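Local coordinates for 2-c-methyl-d-erythritol 2,4-cyclodiphosphate synthase (Plasmodium falciparum, PDB 4C81), which catalyses the cyclisation of 4-diphosphocytidyl-2-C-methyl-D-erythritol 2-phosphate to 2-C-methyl-D-erythritol 2,4-cyclodiphosphate with release of CMP, a step of non-mevalonate isoprenoid synthesis, at residues Asp63-Ser68 with Ile171-Asn176; Asp120-Ala125 with Ser153-Thr158; Ala125-Ile130 with Gly166-Ile171. The protein carries 1 engineered substitution. All coordinates share one frame; numbering follows the deposited sequence.

Contact 1. Residues Asp63-Ser68 with Ile171-Asn176. With ZN (zinc ion), chain B; ZN (zinc ion), chain C.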
loop_
_atom_site.group_PDB
_atom_site.type_symbol
_atom_site.label_atom_id
_atom_site.label_comp_id
_atom_site.label_asym_id
_atom_site.label_seq_id
_atom_site.Cartn_x
_atom_site.Cartn_y
_atom_site.Cartn_z
ATOM N N ASP A 63 -5.224 -13.316 12.782
ATOM C CA ASP A 63 -5.607 -13.430 11.375
ATOM C C ASP A 63 -5.413 -12.102 10.640
ATOM O O ASP A 63 -6.348 -11.310 10.494
ATOM C CB ASP A 63 -7.057 -13.923 11.252
ATOM C CG ASP A 63 -7.401 -14.407 9.850
ATOM O OD1 ASP A 63 -6.867 -13.856 8.861
ATOM O OD2 ASP A 63 -8.217 -15.344 9.727
ATOM N N ILE A 64 -4.189 -11.874 10.173
ATOM C CA ILE A 64 -3.837 -10.624 9.492
ATOM C C ILE A 64 -4.720 -10.332 8.275
ATOM O O ILE A 64 -4.961 -9.169 7.950
ATOM C CB ILE A 64 -2.330 -10.570 9.077
ATOM C CG1 ILE A 64 -1.939 -11.793 8.238
ATOM C CG2 ILE A 64 -1.434 -10.434 10.313
ATOM C CD1 ILE A 64 -0.535 -11.723 7.656
ATOM N N ILE A 65 -5.196 -11.378 7.602
ATOM C CA ILE A 65 -6.034 -11.197 6.416
ATOM C C ILE A 65 -7.408 -10.641 6.802
ATOM O O ILE A 65 -7.834 -9.597 6.292
ATOM C CB ILE A 65 -6.175 -12.508 5.607
ATOM C CG1 ILE A 65 -4.823 -12.905 5.002
ATOM C CG2 ILE A 65 -7.207 -12.360 4.510
ATOM C CD1 ILE A 65 -4.871 -14.184 4.185
ATOM N N TYR A 66 -8.102 -11.329 7.703
ATOM C CA TYR A 66 -9.411 -10.850 8.151
ATOM C C TYR A 66 -9.340 -9.467 8.793
ATOM O O TYR A 66 -10.195 -8.618 8.527
ATOM C CB TYR A 66 -10.067 -11.844 9.124
ATOM C CG TYR A 66 -10.760 -13.047 8.491
ATOM C CD1 TYR A 66 -10.918 -13.171 7.108
ATOM C CD2 TYR A 66 -11.302 -14.046 9.296
ATOM C CE1 TYR A 66 -11.565 -14.264 6.549
ATOM C CE2 TYR A 66 -11.955 -15.142 8.742
ATOM C CZ TYR A 66 -12.080 -15.244 7.373
ATOM O OH TYR A 66 -12.726 -16.325 6.826
ATOM N N HIS A 67 -8.326 -9.239 9.625
ATOM C CA HIS A 67 -8.182 -7.959 10.314
ATOM C C HIS A 67 -7.899 -6.827 9.323
ATOM O O HIS A 67 -8.518 -5.761 9.404
ATOM C CB HIS A 67 -7.089 -8.014 11.386
ATOM C CG HIS A 67 -7.317 -9.059 12.434
ATOM N ND1 HIS A 67 -6.366 -9.392 13.374
ATOM C CD2 HIS A 67 -8.380 -9.864 12.673
ATOM C CE1 HIS A 67 -6.835 -10.351 14.152
ATOM N NE2 HIS A 67 -8.056 -10.654 13.749
ATOM N N SER A 68 -6.983 -7.054 8.383
ATOM C CA SER A 68 -6.661 -6.022 7.393
ATOM C C SER A 68 -7.844 -5.743 6.460
ATOM O O SER A 68 -8.068 -4.598 6.078
ATOM C CB SER A 68 -5.418 -6.394 6.582
ATOM O OG SER A 68 -5.662 -7.489 5.732
ATOM N N ILE A 171 4.413 -11.830 10.379
ATOM C CA ILE A 171 3.796 -11.828 9.049
ATOM C C ILE A 171 2.916 -10.587 8.927
ATOM O O ILE A 171 2.386 -10.094 9.927
ATOM C CB ILE A 171 2.953 -13.099 8.788
ATOM C CG1 ILE A 171 1.900 -13.313 9.887
ATOM C CG2 ILE A 171 3.866 -14.326 8.684
ATOM C CD1 ILE A 171 0.939 -14.450 9.605
ATOM N N GLU A 172 2.761 -10.076 7.713
ATOM C CA GLU A 172 1.953 -8.871 7.527
ATOM C C GLU A 172 1.090 -8.929 6.280
ATOM O O GLU A 172 1.303 -9.754 5.383
ATOM C CB GLU A 172 2.806 -7.592 7.593
ATOM C CG GLU A 172 3.793 -7.351 6.470
ATOM C CD GLU A 172 4.615 -6.071 6.684
ATOM O OE1 GLU A 172 4.766 -5.639 7.851
ATOM O OE2 GLU A 172 5.104 -5.503 5.685
ATOM N N CYS A 173 0.068 -8.079 6.266
ATOM C CA CYS A 173 -0.932 -8.077 5.204
ATOM C C CYS A 173 -1.307 -6.645 4.854
ATOM O O CYS A 173 -1.488 -5.814 5.748
ATOM C CB CYS A 173 -2.192 -8.838 5.650
ATOM S SG CYS A 173 -3.381 -9.117 4.316
ATOM N N PHE A 174 -1.407 -6.371 3.554
ATOM C CA PHE A 174 -2.028 -5.161 3.030
ATOM C C PHE A 174 -3.269 -5.563 2.255
ATOM O O PHE A 174 -3.186 -6.348 1.321
ATOM C CB PHE A 174 -1.075 -4.417 2.091
ATOM C CG PHE A 174 0.077 -3.775 2.789
ATOM C CD1 PHE A 174 1.201 -4.517 3.119
ATOM C CD2 PHE A 174 0.041 -2.431 3.128
ATOM C CE1 PHE A 174 2.279 -3.927 3.773
ATOM C CE2 PHE A 174 1.115 -1.835 3.777
ATOM C CZ PHE A 174 2.229 -2.584 4.102
ATOM N N ALA A 175 -4.419 -5.031 2.649
ATOM C CA ALA A 175 -5.673 -5.303 1.959
ATOM C C ALA A 175 -6.140 -4.014 1.298
ATOM O O ALA A 175 -6.231 -2.990 1.957
ATOM C CB ALA A 175 -6.721 -5.804 2.940
ATOM N N ASN A 176 -6.425 -4.079 -0.000
ATOM C CA ASN A 176 -6.845 -2.924 -0.779
ATOM C C ASN A 176 -8.221 -3.183 -1.353
ATOM O O ASN A 176 -8.457 -4.228 -1.957
ATOM C CB ASN A 176 -5.864 -2.667 -1.917
ATOM C CG ASN A 176 -4.448 -2.510 -1.429
ATOM O OD1 ASN A 176 -3.995 -1.396 -1.171
ATOM N ND2 ASN A 176 -3.746 -3.629 -1.267
HETATM ZN ZN ZN B . -4.617 -8.358 13.715
HETATM ZN ZN ZN C . 6.536 -4.324 8.663
HETATM O O HOH W 1 -5.197 -6.777 14.409
#

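Contact 2. Residues Asp120-Ala125 with Ser153-Thr158. With CDP (cytidine-5'-diphosphate), chain D.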
loop_
_atom_site.group_PDB
_atom_site.type_symbol
_atom_site.label_atom_id
_atom_site.label_comp_id
_atom_site.label_asym_id
_atom_site.label_seq_id
_atom_site.Cartn_x
_atom_site.Cartn_y
_atom_site.Cartn_z
ATOM N N ASP A 120 -8.055 -6.720 -3.145
ATOM C CA ASP A 120 -6.768 -7.315 -3.510
ATOM C C ASP A 120 -5.907 -7.328 -2.254
ATOM O O ASP A 120 -5.680 -6.289 -1.639
ATOM C CB ASP A 120 -6.073 -6.522 -4.626
ATOM C CG ASP A 120 -4.850 -7.245 -5.198
ATOM O OD1 ASP A 120 -4.668 -8.456 -4.929
ATOM O OD2 ASP A 120 -4.066 -6.608 -5.930
ATOM N N ILE A 121 -5.438 -8.517 -1.891
ATOM C CA ILE A 121 -4.797 -8.756 -0.612
ATOM C C ILE A 121 -3.378 -9.258 -0.855
ATOM O O ILE A 121 -3.170 -10.201 -1.622
ATOM C CB ILE A 121 -5.587 -9.794 0.212
ATOM C CG1 ILE A 121 -7.028 -9.313 0.444
ATOM C CG2 ILE A 121 -4.902 -10.043 1.536
ATOM C CD1 ILE A 121 -7.991 -10.417 0.794
ATOM N N ASN A 122 -2.414 -8.599 -0.214
ATOM C CA ASN A 122 -0.999 -8.943 -0.299
ATOM C C ASN A 122 -0.480 -9.373 1.061
ATOM O O ASN A 122 -0.384 -8.559 1.978
ATOM C CB ASN A 122 -0.198 -7.733 -0.765
ATOM C CG ASN A 122 -0.405 -7.431 -2.225
ATOM O OD1 ASN A 122 -0.263 -8.309 -3.068
ATOM N ND2 ASN A 122 -0.732 -6.182 -2.535
ATOM N N VAL A 123 -0.147 -10.654 1.186
ATOM C CA VAL A 123 0.470 -11.182 2.397
ATOM C C VAL A 123 1.979 -11.225 2.197
ATOM O O VAL A 123 2.452 -11.723 1.183
ATOM C CB VAL A 123 -0.053 -12.593 2.726
ATOM C CG1 VAL A 123 0.650 -13.168 3.958
ATOM C CG2 VAL A 123 -1.565 -12.563 2.935
ATOM N N ILE A 124 2.721 -10.682 3.157
ATOM C CA ILE A 124 4.179 -10.724 3.131
ATOM C C ILE A 124 4.603 -11.638 4.265
ATOM O O ILE A 124 4.403 -11.325 5.442
ATOM C CB ILE A 124 4.822 -9.334 3.273
ATOM C CG1 ILE A 124 4.191 -8.358 2.272
ATOM C CG2 ILE A 124 6.331 -9.438 3.044
ATOM C CD1 ILE A 124 4.746 -6.949 2.344
ATOM N N ALA A 125 5.166 -12.782 3.890
ATOM C CA ALA A 125 5.448 -13.859 4.827
ATOM C C ALA A 125 6.351 -14.902 4.171
ATOM O O ALA A 125 6.180 -15.224 2.997
ATOM C CB ALA A 125 4.140 -14.499 5.286
ATOM N N SER A 153 -8.891 -11.235 -4.626
ATOM C CA SER A 153 -7.542 -11.691 -4.932
ATOM C C SER A 153 -6.758 -11.784 -3.633
ATOM O O SER A 153 -6.835 -10.885 -2.793
ATOM C CB SER A 153 -6.843 -10.715 -5.871
ATOM O OG SER A 153 -5.455 -10.986 -5.952
ATOM N N VAL A 154 -6.017 -12.878 -3.471
ATOM C CA VAL A 154 -5.067 -13.021 -2.370
ATOM C C VAL A 154 -3.755 -13.590 -2.914
ATOM O O VAL A 154 -3.751 -14.587 -3.641
ATOM C CB VAL A 154 -5.622 -13.895 -1.224
ATOM C CG1 VAL A 154 -5.902 -15.316 -1.695
ATOM C CG2 VAL A 154 -4.655 -13.893 -0.043
ATOM N N LYS A 155 -2.653 -12.921 -2.571
ATOM C CA LYS A 155 -1.323 -13.255 -3.078
ATOM C C LYS A 155 -0.334 -13.192 -1.922
ATOM O O LYS A 155 -0.494 -12.375 -1.009
ATOM C CB LYS A 155 -0.891 -12.257 -4.164
ATOM C CG LYS A 155 -2.014 -11.758 -5.074
ATOM C CD LYS A 155 -1.490 -10.964 -6.273
ATOM C CE LYS A 155 -0.936 -9.601 -5.887
ATOM N NZ LYS A 155 -1.965 -8.665 -5.355
ATOM N N GLY A 156 0.692 -14.042 -1.979
ATOM C CA GLY A 156 1.759 -14.056 -0.988
ATOM C C GLY A 156 3.118 -13.790 -1.608
ATOM O O GLY A 156 3.374 -14.186 -2.744
ATOM N N LYS A 157 3.969 -13.096 -0.856
ATOM C CA LYS A 157 5.354 -12.824 -1.235
ATOM C C LYS A 157 6.237 -13.001 -0.010
ATOM O O LYS A 157 5.862 -12.585 1.083
ATOM C CB LYS A 157 5.496 -11.387 -1.747
ATOM C CG LYS A 157 4.776 -11.102 -3.054
ATOM C CD LYS A 157 5.508 -11.683 -4.257
ATOM C CE LYS A 157 6.766 -10.891 -4.588
ATOM N NZ LYS A 157 7.272 -11.189 -5.953
ATOM N N THR A 158 7.408 -13.613 -0.184
ATOM C CA THR A 158 8.391 -13.671 0.901
ATOM C C THR A 158 9.059 -12.309 1.069
ATOM O O THR A 158 8.825 -11.392 0.279
ATOM C CB THR A 158 9.501 -14.724 0.655
ATOM O OG1 THR A 158 10.392 -14.275 -0.375
ATOM C CG2 THR A 158 8.906 -16.073 0.283
HETATM O O3B CDP D . 11.551 -14.470 -5.565
HETATM P PB CDP D . 10.042 -14.254 -6.120
HETATM O O1B CDP D . 10.035 -12.764 -6.693
HETATM O O2B CDP D . 9.673 -15.231 -7.176
HETATM O O3A CDP D . 9.032 -14.219 -4.862
HETATM P PA CDP D . 9.075 -15.262 -3.630
HETATM O O1A CDP D . 10.302 -16.088 -3.650
HETATM O O2A CDP D . 8.739 -14.498 -2.411
HETATM O "O5'" CDP D . 7.823 -16.219 -3.947
HETATM C "C5'" CDP D . 7.517 -16.657 -5.278
HETATM C "C4'" CDP D . 6.076 -17.169 -5.346
HETATM O "O4'" CDP D . 5.886 -18.079 -4.233
HETATM C "C3'" CDP D . 5.075 -16.044 -5.100
HETATM O "O3'" CDP D . 4.758 -15.374 -6.326
HETATM C "C2'" CDP D . 3.872 -16.822 -4.580
HETATM O "O2'" CDP D . 3.137 -17.387 -5.670
HETATM C "C1'" CDP D . 4.509 -17.958 -3.764
HETATM N N1 CDP D . 4.421 -17.619 -2.310
HETATM C C2 CDP D . 3.176 -17.715 -1.661
HETATM O O2 CDP D . 2.174 -18.070 -2.279
HETATM N N3 CDP D . 3.083 -17.401 -0.305
HETATM C C4 CDP D . 4.196 -16.989 0.423
HETATM N N4 CDP D . 4.052 -16.702 1.715
HETATM C C5 CDP D . 5.432 -16.895 -0.207
HETATM C C6 CDP D . 5.547 -17.205 -1.562
#

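Contact 3. Residues Ala125-Ile130 with Gly166-Ile171. With CDP (cytidine-5'-diphosphate), chain D.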
loop_
_atom_site.group_PDB
_atom_site.type_symbol
_atom_site.label_atom_id
_atom_site.label_comp_id
_atom_site.label_asym_id
_atom_site.label_seq_id
_atom_site.Cartn_x
_atom_site.Cartn_y
_atom_site.Cartn_z
ATOM N N ALA A 125 5.166 -12.782 3.890
ATOM C CA ALA A 125 5.448 -13.859 4.827
ATOM C C ALA A 125 6.351 -14.902 4.171
ATOM O O ALA A 125 6.180 -15.224 2.997
ATOM C CB ALA A 125 4.140 -14.499 5.286
ATOM N N GLN A 126 7.323 -15.413 4.925
ATOM C CA GLN A 126 8.142 -16.529 4.449
ATOM C C GLN A 126 7.273 -17.779 4.367
ATOM O O GLN A 126 7.277 -18.484 3.358
ATOM C CB GLN A 126 9.335 -16.775 5.380
ATOM C CG GLN A 126 10.350 -15.640 5.445
ATOM C CD GLN A 126 11.038 -15.367 4.115
ATOM O OE1 GLN A 126 11.193 -14.212 3.708
ATOM N NE2 GLN A 126 11.457 -16.429 3.432
ATOM N N VAL A 127 6.529 -18.035 5.441
ATOM C CA VAL A 127 5.564 -19.132 5.512
ATOM C C VAL A 127 4.302 -18.645 6.239
ATOM O O VAL A 127 4.372 -17.715 7.043
ATOM C CB VAL A 127 6.159 -20.357 6.244
ATOM C CG1 VAL A 127 7.302 -20.955 5.433
ATOM C CG2 VAL A 127 6.630 -19.982 7.638
ATOM N N PRO A 128 3.139 -19.263 5.956
ATOM C CA PRO A 128 2.926 -20.371 5.037
ATOM C C PRO A 128 2.808 -19.943 3.581
ATOM O O PRO A 128 2.843 -18.745 3.266
ATOM C CB PRO A 128 1.597 -20.958 5.520
ATOM C CG PRO A 128 0.851 -19.790 6.027
ATOM C CD PRO A 128 1.879 -18.850 6.602
ATOM N N LYS A 129 2.664 -20.942 2.714
ATOM C CA LYS A 129 2.533 -20.745 1.280
ATOM C C LYS A 129 1.061 -20.464 0.947
ATOM O O LYS A 129 0.228 -21.370 0.914
ATOM C CB LYS A 129 3.050 -21.996 0.543
ATOM C CG LYS A 129 4.069 -21.728 -0.556
ATOM C CD LYS A 129 3.417 -21.527 -1.903
ATOM C CE LYS A 129 4.451 -21.433 -3.015
ATOM N NZ LYS A 129 5.183 -22.714 -3.219
ATOM N N ILE A 130 0.753 -19.185 0.756
ATOM C CA ILE A 130 -0.583 -18.700 0.393
ATOM C C ILE A 130 -1.182 -19.387 -0.841
ATOM O O ILE A 130 -2.379 -19.661 -0.870
ATOM C CB ILE A 130 -0.585 -17.156 0.167
ATOM C CG1 ILE A 130 -0.220 -16.408 1.455
ATOM C CG2 ILE A 130 -1.949 -16.677 -0.322
ATOM C CD1 ILE A 130 -1.165 -16.673 2.608
ATOM N N GLY A 166 11.429 -11.662 7.147
ATOM C CA GLY A 166 12.304 -12.661 6.534
ATOM C C GLY A 166 12.862 -13.683 7.510
ATOM O O GLY A 166 13.105 -14.830 7.138
ATOM N N GLU A 167 13.054 -13.265 8.757
ATOM C CA GLU A 167 13.523 -14.157 9.818
ATOM C C GLU A 167 12.365 -14.855 10.552
ATOM O O GLU A 167 12.570 -15.449 11.612
ATOM C CB GLU A 167 14.403 -13.381 10.804
ATOM C CG GLU A 167 15.707 -12.883 10.187
ATOM C CD GLU A 167 16.557 -12.067 11.148
ATOM O OE1 GLU A 167 16.219 -11.993 12.347
ATOM O OE2 GLU A 167 17.573 -11.497 10.696
ATOM N N LYS A 168 11.162 -14.785 9.979
ATOM C CA LYS A 168 9.975 -15.485 10.484
ATOM C C LYS A 168 9.544 -15.067 11.894
ATOM O O LYS A 168 8.974 -15.867 12.642
ATOM C CB LYS A 168 10.170 -17.009 10.400
ATOM C CG LYS A 168 10.497 -17.507 8.998
ATOM C CD LYS A 168 10.678 -19.020 8.946
ATOM C CE LYS A 168 12.009 -19.451 9.545
ATOM N NZ LYS A 168 12.255 -20.908 9.368
ATOM N N LYS A 169 9.798 -13.810 12.242
ATOM C CA LYS A 169 9.383 -13.255 13.525
ATOM C C LYS A 169 7.969 -12.680 13.436
ATOM O O LYS A 169 7.301 -12.516 14.455
ATOM C CB LYS A 169 10.358 -12.171 13.991
ATOM C CG LYS A 169 11.763 -12.687 14.291
ATOM C CD LYS A 169 12.719 -11.559 14.668
ATOM C CE LYS A 169 12.457 -11.037 16.073
ATOM N NZ LYS A 169 13.460 -10.015 16.484
ATOM N N ALA A 170 7.524 -12.373 12.217
ATOM C CA ALA A 170 6.201 -11.799 12.003
ATOM C C ALA A 170 5.708 -12.055 10.583
ATOM O O ALA A 170 6.479 -12.449 9.706
ATOM C CB ALA A 170 6.226 -10.300 12.291
ATOM N N ILE A 171 4.413 -11.830 10.379
ATOM C CA ILE A 171 3.796 -11.828 9.049
ATOM C C ILE A 171 2.916 -10.587 8.927
ATOM O O ILE A 171 2.386 -10.094 9.927
ATOM C CB ILE A 171 2.953 -13.099 8.788
ATOM C CG1 ILE A 171 1.900 -13.313 9.887
ATOM C CG2 ILE A 171 3.866 -14.326 8.684
ATOM C CD1 ILE A 171 0.939 -14.450 9.605
HETATM O O3B CDP D . 11.551 -14.470 -5.565
HETATM P PB CDP D . 10.042 -14.254 -6.120
HETATM O O1B CDP D . 10.035 -12.764 -6.693
HETATM O O2B CDP D . 9.673 -15.231 -7.176
HETATM O O3A CDP D . 9.032 -14.219 -4.862
HETATM P PA CDP D . 9.075 -15.262 -3.630
HETATM O O1A CDP D . 10.302 -16.088 -3.650
HETATM O O2A CDP D . 8.739 -14.498 -2.411
HETATM O "O5'" CDP D . 7.823 -16.219 -3.947
HETATM C "C5'" CDP D . 7.517 -16.657 -5.278
HETATM C "C4'" CDP D . 6.076 -17.169 -5.346
HETATM O "O4'" CDP D . 5.886 -18.079 -4.233
HETATM C "C3'" CDP D . 5.075 -16.044 -5.100
HETATM O "O3'" CDP D . 4.758 -15.374 -6.326
HETATM C "C2'" CDP D . 3.872 -16.822 -4.580
HETATM O "O2'" CDP D . 3.137 -17.387 -5.670
HETATM C "C1'" CDP D . 4.509 -17.958 -3.764
HETATM N N1 CDP D . 4.421 -17.619 -2.310
HETATM C C2 CDP D . 3.176 -17.715 -1.661
HETATM O O2 CDP D . 2.174 -18.070 -2.279
HETATM N N3 CDP D . 3.083 -17.401 -0.305
HETATM C C4 CDP D . 4.196 -16.989 0.423
HETATM N N4 CDP D . 4.052 -16.702 1.715
HETATM C C5 CDP D . 5.432 -16.895 -0.207
HETATM C C6 CDP D . 5.547 -17.205 -1.562
HETATM O O HOH W 2 7.563 -14.315 7.931
#

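Contact 1. Residues Asp63-Ser68 with Ile171-Asn176
I64 and C173 meet where the first turn of helix 64-77 lies on strand 170-181, the central strand of the five-stranded mixed sheet in this alpha/beta YgbB-family subunit. The short axes approach to 7.7 Å at 35°, so helix and strand run in roughly the same direction and touch at I64, I65 and S68 against I171, the E172 backbone, C173 and A175. The packing is mainly apolar. The CG1 branch of I64, set between its own N and carbonyl carbon (chi1 54°), carries CD1 over the strand, 3.7 Å from I171 CD1 and 3.5 Å from E172 C. I64 CB also rests on C173 CB, and I65 CG1 reaches C173 SG at 4.1 Å. V123 of the adjacent strand 114-124 and L46 of the small sheet formed by 43-46 and 49-51 touch I64 and I65.

Polar and metal groups lie mostly around this interface. D63 is the N-cap: its OD1 accepts from Y66 N at 3.0 Å, met from above the carboxylate plane, and both its carboxylate oxygens also take backbone N-H groups, from G47 and G48. H67, which makes no contact with residues 171-176, binds a zinc ion through ND1 at 2.1 Å together with D15 and H17. E172 leaves the other face of the sheet for a second zinc ion shared with H159 of the third subunit, and Y14 OH bonds to its OE1. S68 OG sits near the carbonyls of I64 and I65, with C173 SG 3.1 Å away and A175 CB at 3.4 Å.

Contact 2. Residues Asp120-Ala125 with Ser153-Thr158
K155 NZ forms a salt bridge with D120 OD1 at 2.7 Å, reached on the syn side of the carboxylate and 23° out of its plane; the contact with OD2 is weak. The same ammonium donates to N122 OD1 at 2.9 Å and to the carbonyl of Q12 of the second subunit, which also accepts from N122 ND2. Bends at chi3 and chi4 fold the lysine back over its neighbour strand, so that its chain crosses D120 at about a right angle and lies alongside N122. S153 OG stands 2.8 Å from D120 OD1, a probable hydrogen bond, though the hydroxyl proton could go to a different acceptor.

Beneath these side chains runs a parallel ladder: I121 N, V123 N and A125 N bond to S153 O, K155 O and K157 O, while K155 N and K157 N return to I121 O and V123 O. V123 N to K155 O is nearly straight, 2.8 Å and 175°. The strands, at 16° to each other, are joined through helix 130-145 as a beta-alpha-beta crossover. On the face toward that helix, I121 CG2 meets V154 CG2 at 4.2 Å.

Just past the C-terminal end of strand 152-157, outermost in this chain's sheet, T158 grips CDP O2A, an alpha-phosphate oxygen, with both its backbone N (2.7 Å) and OG1 (2.6 Å). K157 NZ makes a weak bond to the beta-phosphate and a salt bridge to D15 of the second subunit. The buried charge of K155 is thus met by the D120 carboxylate, N122 OD1 and the Q12 carbonyl of the second subunit, which ties sheet pairing to trimer assembly.

Contact 3. Residues Ala125-Ile130 with Gly166-Ile171
Q126 lays its CG against the carbonyl of G166, 3.3 Å from G166 O, with OE1 over G166 CA at 3.4 Å. The bend at chi2 (-63°) curls the chain over the end of helix 163-166 instead of letting it run straight outward. Its amide oxygen is fixed from beyond the two segments by the backbone N-H groups of H159 and K161, so the side chain links the loop after strand 114-124 to the one after strand 152-157. K168 CG packs on Q126 CB at 3.9 Å, and its CD comes loosely to V127 CG2.

K168 has a positive phi (62°) and is the C' residue of a Schellman motif closing that helix, after which the chain turns into strand 170-181. No direct hydrogen bond spans the segments; a water accepts from Q126 N and donates to A170 O at 2.8 Å. Beside it A125 CB and I171 CG2 are pressed to 3.4 Å, tighter than ordinary carbon contact, with V127 O against the same methyl group.

The far side of residues 125-130 holds the cytosine of CDP. N4 of the base donates to A125 O at 2.9 Å (158°), and I130 N donates to N3 at 3.1 Å. Between them the chain bends at a cis peptide before P128, and the aliphatic part of K129 runs beside the ribose, K129 CE 3.6 Å from C1' of CDP.

How the contacts relate
Contact 1 lies close to the centre of the chain and the centre of contact 2 is about 10 Å from the chain's centre, both buried; contact 3 is farther out and only partly buried. Strand 170-181 serves contacts 1 and 3, which share I171. The chemistry changes outward: contact 1 is helix-on-sheet apolar packing, contact 2 adds a backbone ladder and a buried charge, and contact 3 relies on loop packing and a bridging water. Strands 170-181 and 114-124 are neighbours in one sheet, with a probable bond from I124 N to E172 O at 2.8 Å. Contact 2 meets the CDP phosphates; the base is met by A125, common to contacts 2 and 3, and by I130 of contact 3.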